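Local atomic coordinates of colicin B (Escherichia coli, PDB entry 1RH1), a protein that kills Escherichia coli and closely related bacteria by forming channels that depolarise the cytoplasmic membrane and dissipate cellular energy. Residues V393-A398 and I473-S478; E433-G438 and G483-V488. All blocks are in the same frame, centred on the assembly; numbering follows the deposited sequence.

Contact 1. Residues V393-A398 and I473-S478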
loop_
_atom_site.group_PDB
_atom_site.type_symbol
_atom_site.label_atom_id
_atom_site.label_comp_id
_atom_site.label_asym_id
_atom_site.label_seq_id
_atom_site.Cartn_x
_atom_site.Cartn_y
_atom_site.Cartn_z
ATOM N N VAL A 393 25.615 -37.253 16.505
ATOM C CA VAL A 393 26.310 -37.249 15.244
ATOM C C VAL A 393 25.570 -38.173 14.307
ATOM O O VAL A 393 25.062 -37.686 13.308
ATOM C CB VAL A 393 27.740 -37.703 15.482
ATOM C CG1 VAL A 393 28.494 -37.895 14.179
ATOM C CG2 VAL A 393 28.433 -36.628 16.290
ATOM N N ASN A 394 25.405 -39.454 14.656
ATOM C CA ASN A 394 24.690 -40.412 13.824
ATOM C C ASN A 394 23.244 -40.051 13.478
ATOM O O ASN A 394 22.711 -40.439 12.436
ATOM C CB ASN A 394 24.710 -41.743 14.508
ATOM C CG ASN A 394 26.040 -42.468 14.422
ATOM O OD1 ASN A 394 26.437 -43.146 15.368
ATOM N ND2 ASN A 394 26.764 -42.383 13.308
ATOM N N ALA A 395 22.599 -39.280 14.356
ATOM C CA ALA A 395 21.266 -38.762 14.105
ATOM C C ALA A 395 21.306 -37.683 13.037
ATOM O O ALA A 395 20.398 -37.595 12.209
ATOM C CB ALA A 395 20.698 -38.166 15.370
ATOM N N TRP A 396 22.346 -36.850 13.027
ATOM C CA TRP A 396 22.485 -35.907 11.945
ATOM C C TRP A 396 22.865 -36.594 10.633
ATOM O O TRP A 396 22.348 -36.222 9.587
ATOM C CB TRP A 396 23.504 -34.890 12.366
ATOM C CG TRP A 396 22.895 -33.767 13.190
ATOM C CD1 TRP A 396 23.243 -33.569 14.494
ATOM C CD2 TRP A 396 21.991 -32.850 12.728
ATOM N NE1 TRP A 396 22.568 -32.520 14.868
ATOM C CE2 TRP A 396 21.819 -32.063 13.854
ATOM C CE3 TRP A 396 21.298 -32.559 11.549
ATOM C CZ2 TRP A 396 20.955 -30.975 13.814
ATOM C CZ3 TRP A 396 20.431 -31.468 11.510
ATOM C CH2 TRP A 396 20.264 -30.674 12.639
ATOM N N LYS A 397 23.693 -37.648 10.621
ATOM C CA LYS A 397 24.067 -38.386 9.419
ATOM C C LYS A 397 22.899 -38.989 8.681
ATOM O O LYS A 397 22.983 -39.260 7.497
ATOM C CB LYS A 397 24.981 -39.518 9.745
ATOM C CG LYS A 397 26.284 -39.069 10.316
ATOM C CD LYS A 397 27.126 -40.311 10.374
ATOM C CE LYS A 397 28.559 -39.950 10.058
ATOM N NZ LYS A 397 28.669 -39.514 8.681
ATOM N N ALA A 398 21.793 -39.240 9.376
ATOM C CA ALA A 398 20.605 -39.803 8.770
ATOM C C ALA A 398 19.536 -38.764 8.455
ATOM O O ALA A 398 18.546 -39.042 7.765
ATOM C CB ALA A 398 20.045 -40.834 9.701
ATOM N N ILE A 473 13.032 -32.461 17.473
ATOM C CA ILE A 473 11.750 -33.048 17.831
ATOM C C ILE A 473 11.467 -34.279 16.991
ATOM O O ILE A 473 10.374 -34.840 17.064
ATOM C CB ILE A 473 10.539 -32.080 17.643
ATOM C CG1 ILE A 473 10.357 -31.752 16.187
ATOM C CG2 ILE A 473 10.747 -30.814 18.473
ATOM C CD1 ILE A 473 9.069 -30.957 15.964
ATOM N N ALA A 474 12.449 -34.725 16.202
ATOM C CA ALA A 474 12.326 -35.872 15.308
ATOM C C ALA A 474 13.450 -36.868 15.486
ATOM O O ALA A 474 13.452 -37.923 14.854
ATOM C CB ALA A 474 12.359 -35.431 13.844
ATOM N N PHE A 475 14.446 -36.556 16.305
ATOM C CA PHE A 475 15.541 -37.480 16.453
ATOM C C PHE A 475 15.173 -38.619 17.375
ATOM O O PHE A 475 14.428 -38.439 18.348
ATOM C CB PHE A 475 16.738 -36.786 17.027
ATOM C CG PHE A 475 17.595 -35.987 16.070
ATOM C CD1 PHE A 475 18.574 -35.141 16.618
ATOM C CD2 PHE A 475 17.445 -36.105 14.685
ATOM C CE1 PHE A 475 19.410 -34.413 15.779
ATOM C CE2 PHE A 475 18.285 -35.372 13.856
ATOM C CZ PHE A 475 19.260 -34.534 14.405
ATOM N N GLY A 476 15.677 -39.808 17.036
ATOM C CA GLY A 476 15.523 -40.922 17.949
ATOM C C GLY A 476 16.642 -40.822 18.989
ATOM O O GLY A 476 17.719 -41.412 18.775
ATOM N N LEU A 477 16.454 -40.055 20.088
ATOM C CA LEU A 477 17.521 -39.911 21.088
ATOM C C LEU A 477 16.982 -40.006 22.514
ATOM O O LEU A 477 15.835 -39.622 22.778
ATOM C CB LEU A 477 18.239 -38.556 20.988
ATOM C CG LEU A 477 18.726 -37.955 19.686
ATOM C CD1 LEU A 477 19.062 -36.505 19.949
ATOM C CD2 LEU A 477 19.894 -38.737 19.129
ATOM N N SER A 478 17.826 -40.465 23.460
ATOM C CA SER A 478 17.437 -40.577 24.854
ATOM C C SER A 478 17.215 -39.225 25.542
ATOM O O SER A 478 17.550 -38.187 24.976
ATOM C CB SER A 478 18.506 -41.372 25.586
ATOM O OG SER A 478 19.614 -40.624 26.068
#

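Contact 2. Residues E433-G438 and G483-V488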
loop_
_atom_site.group_PDB
_atom_site.type_symbol
_atom_site.label_atom_id
_atom_site.label_comp_id
_atom_site.label_asym_id
_atom_site.label_seq_id
_atom_site.Cartn_x
_atom_site.Cartn_y
_atom_site.Cartn_z
ATOM N N GLU A 433 30.308 -31.632 12.886
ATOM C CA GLU A 433 31.534 -31.012 13.403
ATOM C C GLU A 433 31.066 -30.067 14.496
ATOM O O GLU A 433 30.007 -29.454 14.357
ATOM C CB GLU A 433 32.178 -30.263 12.288
ATOM C CG GLU A 433 33.398 -29.433 12.596
ATOM C CD GLU A 433 34.019 -28.808 11.340
ATOM O OE1 GLU A 433 33.317 -28.561 10.337
ATOM O OE2 GLU A 433 35.236 -28.578 11.379
ATOM N N GLY A 434 31.750 -29.895 15.603
ATOM C CA GLY A 434 31.106 -29.108 16.635
ATOM C C GLY A 434 30.672 -30.143 17.635
ATOM O O GLY A 434 31.094 -30.041 18.785
ATOM N N TYR A 435 29.846 -31.148 17.274
ATOM C CA TYR A 435 29.599 -32.220 18.228
ATOM C C TYR A 435 30.868 -33.050 18.190
ATOM O O TYR A 435 31.387 -33.389 19.240
ATOM C CB TYR A 435 28.362 -33.084 17.859
ATOM C CG TYR A 435 27.014 -32.409 18.152
ATOM C CD1 TYR A 435 26.661 -31.978 19.441
ATOM C CD2 TYR A 435 26.126 -32.186 17.108
ATOM C CE1 TYR A 435 25.443 -31.326 19.679
ATOM C CE2 TYR A 435 24.915 -31.539 17.330
ATOM C CZ TYR A 435 24.573 -31.110 18.613
ATOM O OH TYR A 435 23.357 -30.463 18.793
ATOM N N GLN A 436 31.454 -33.277 17.013
ATOM C CA GLN A 436 32.687 -34.030 16.833
ATOM C C GLN A 436 33.950 -33.316 17.289
ATOM O O GLN A 436 34.814 -33.940 17.923
ATOM C CB GLN A 436 32.867 -34.362 15.393
ATOM C CG GLN A 436 31.901 -35.394 14.906
ATOM C CD GLN A 436 32.466 -36.804 14.939
ATOM O OE1 GLN A 436 33.055 -37.294 15.914
ATOM N NE2 GLN A 436 32.259 -37.461 13.798
ATOM N N THR A 437 34.071 -32.013 16.943
ATOM C CA THR A 437 35.263 -31.232 17.288
ATOM C C THR A 437 35.060 -30.102 18.302
ATOM O O THR A 437 36.026 -29.602 18.871
ATOM C CB THR A 437 35.904 -30.644 15.992
ATOM O OG1 THR A 437 34.971 -29.720 15.473
ATOM C CG2 THR A 437 36.197 -31.677 14.904
ATOM N N GLY A 438 33.851 -29.663 18.625
ATOM C CA GLY A 438 33.672 -28.577 19.577
ATOM C C GLY A 438 33.948 -27.234 18.920
ATOM O O GLY A 438 34.198 -26.238 19.615
ATOM N N GLY A 483 18.179 -33.372 26.196
ATOM C CA GLY A 483 18.488 -32.221 27.014
ATOM C C GLY A 483 19.728 -31.464 26.512
ATOM O O GLY A 483 19.709 -30.237 26.396
ATOM N N PHE A 484 20.825 -32.175 26.204
ATOM C CA PHE A 484 22.062 -31.557 25.740
ATOM C C PHE A 484 21.814 -30.790 24.447
ATOM O O PHE A 484 22.201 -29.622 24.334
ATOM C CB PHE A 484 23.136 -32.621 25.495
ATOM C CG PHE A 484 24.505 -32.023 25.213
ATOM C CD1 PHE A 484 24.944 -31.845 23.897
ATOM C CD2 PHE A 484 25.319 -31.619 26.270
ATOM C CE1 PHE A 484 26.185 -31.254 23.641
ATOM C CE2 PHE A 484 26.557 -31.031 26.001
ATOM C CZ PHE A 484 26.995 -30.841 24.695
ATOM N N VAL A 485 21.142 -31.431 23.489
ATOM C CA VAL A 485 20.846 -30.770 22.248
ATOM C C VAL A 485 19.821 -29.690 22.502
ATOM O O VAL A 485 19.872 -28.676 21.813
ATOM C CB VAL A 485 20.340 -31.795 21.234
ATOM C CG1 VAL A 485 19.870 -31.155 19.946
ATOM C CG2 VAL A 485 21.512 -32.685 20.863
ATOM N N GLY A 486 18.935 -29.801 23.491
ATOM C CA GLY A 486 17.969 -28.743 23.747
ATOM C C GLY A 486 18.667 -27.491 24.239
ATOM O O GLY A 486 18.205 -26.393 23.973
ATOM N N VAL A 487 19.777 -27.655 24.972
ATOM C CA VAL A 487 20.616 -26.553 25.420
ATOM C C VAL A 487 21.440 -26.007 24.242
ATOM O O VAL A 487 21.349 -24.816 23.976
ATOM C CB VAL A 487 21.499 -27.085 26.556
ATOM C CG1 VAL A 487 22.675 -26.182 26.807
ATOM C CG2 VAL A 487 20.698 -27.073 27.842
ATOM N N VAL A 488 22.221 -26.832 23.504
ATOM C CA VAL A 488 23.006 -26.423 22.340
ATOM C C VAL A 488 22.190 -25.652 21.349
ATOM O O VAL A 488 22.553 -24.513 21.090
ATOM C CB VAL A 488 23.613 -27.608 21.577
ATOM C CG1 VAL A 488 24.160 -27.233 20.182
ATOM C CG2 VAL A 488 24.767 -28.103 22.433
#

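Contact 1. Residues V393-A398 and I473-S478
In the turn of the hydrophobic helical hairpin, the hallmark of pore-forming colicin domains, F475 rests on A395 and W396 of helix 386-398, and L477 on A395. F475 carries the contact, and its ring is approached in two ways by consecutive residues of that helix. The A395 methyl sits over the middle of one face, with CB 3.7 Å from the F475 ring centroid and only 4° off the ring normal, a well-centred CH-pi contact. W396 instead meets the ring at its outer edge. F475 CZ points down onto the indole, 3.6 Å from W396 CE2, and the planes stand at 87°. This makes a T-shaped pair, with the F475 ring centroid 4.9 Å from that of the indole five-membered ring. The F475 bond to CB already heads for the helix, and the first torsion, with CG beside the backbone N (chi1 -81°), sets where the ring lies. F475 CE2 lies 3.5 Å from A395 O. L477 adds a smaller touch from further along the loop, its CD2 3.9 Å from A395 CB. Between the two apolar residues G476 centres an inverse gamma turn, closed by a weak bond from L477 N to F475 O. On its own side W396 is buried against S431 and I432 of helix 420-435, and its carbonyl oxygen takes a hydrogen bond from R428. Across the contact the forces are dispersion and weak ring electrostatics, so the hairpin turn lies on the helix without any polar clasp, consistent with a hairpin thought to leave the soluble bundle and enter the membrane.

Contact 2. Residues E433-G438 and G483-V488
The hydroxyl oxygen of Y435 is wedged among valine methyls of helix 479-495: Y435 OH lies 3.6 Å from V485 CG2 and equally 3.6 Å from V488 CG1. V485 CG1 is almost as near, at 3.7 Å, so three methyl groups flank the hydroxyl. The two valines reach it differently, V485 crossing the tyrosine side chain at about a right angle and V488 coming from the opposite direction. Further back along the phenol, F484 slides past in the reverse sense and the two rings meet edge to edge, with Y435 CE1 4.0 Å from F484 CE1. The F484 bond to CB points toward segment 433-438, and CG anti to the backbone N (chi1 -171°) then places the ring so that its CE1 edge meets Y435; V488, one turn later, points the same way. Around Y435, the backbone of segment 433-438 is tied down locally: G434 N donates to T437 OG1 at 3.2 Å (N-H...O 141°), and G438 N makes a weak bond to G434 O. W440 meets the Y435 ring edge to face, while I392 and V393 of helix 386-398 touch the Y435 side chain. All four residues in touch are buried. One long aromatic side chain thus bridges backbones whose nearest CA atoms, Y435 and V488, are 9.7 Å apart, and it is van der Waals contact with apolar groups that joins segment 433-438 to a predicted transmembrane helix.

From the N terminus, helix 386-398 comes first, then segment 433-438, then the loop 473-478, then helix 479-495. Contact 1 closes a loop of 74 residues and contact 2 one of 44; since the segments alternate, the two closures cross rather than nest. Both second segments belong to the hydrophobic hairpin, its turn and its second helix, so helices 386-398 and 420-435 meet it at neighbouring points, with contact centres about 12 Å apart. The contacts also touch directly: W396 NE1 lies 3.5 Å from Y435 CE2, and V393 CG2 packs on Y435 CB, so the two contacts adjoin in a largely aromatic and aliphatic cluster.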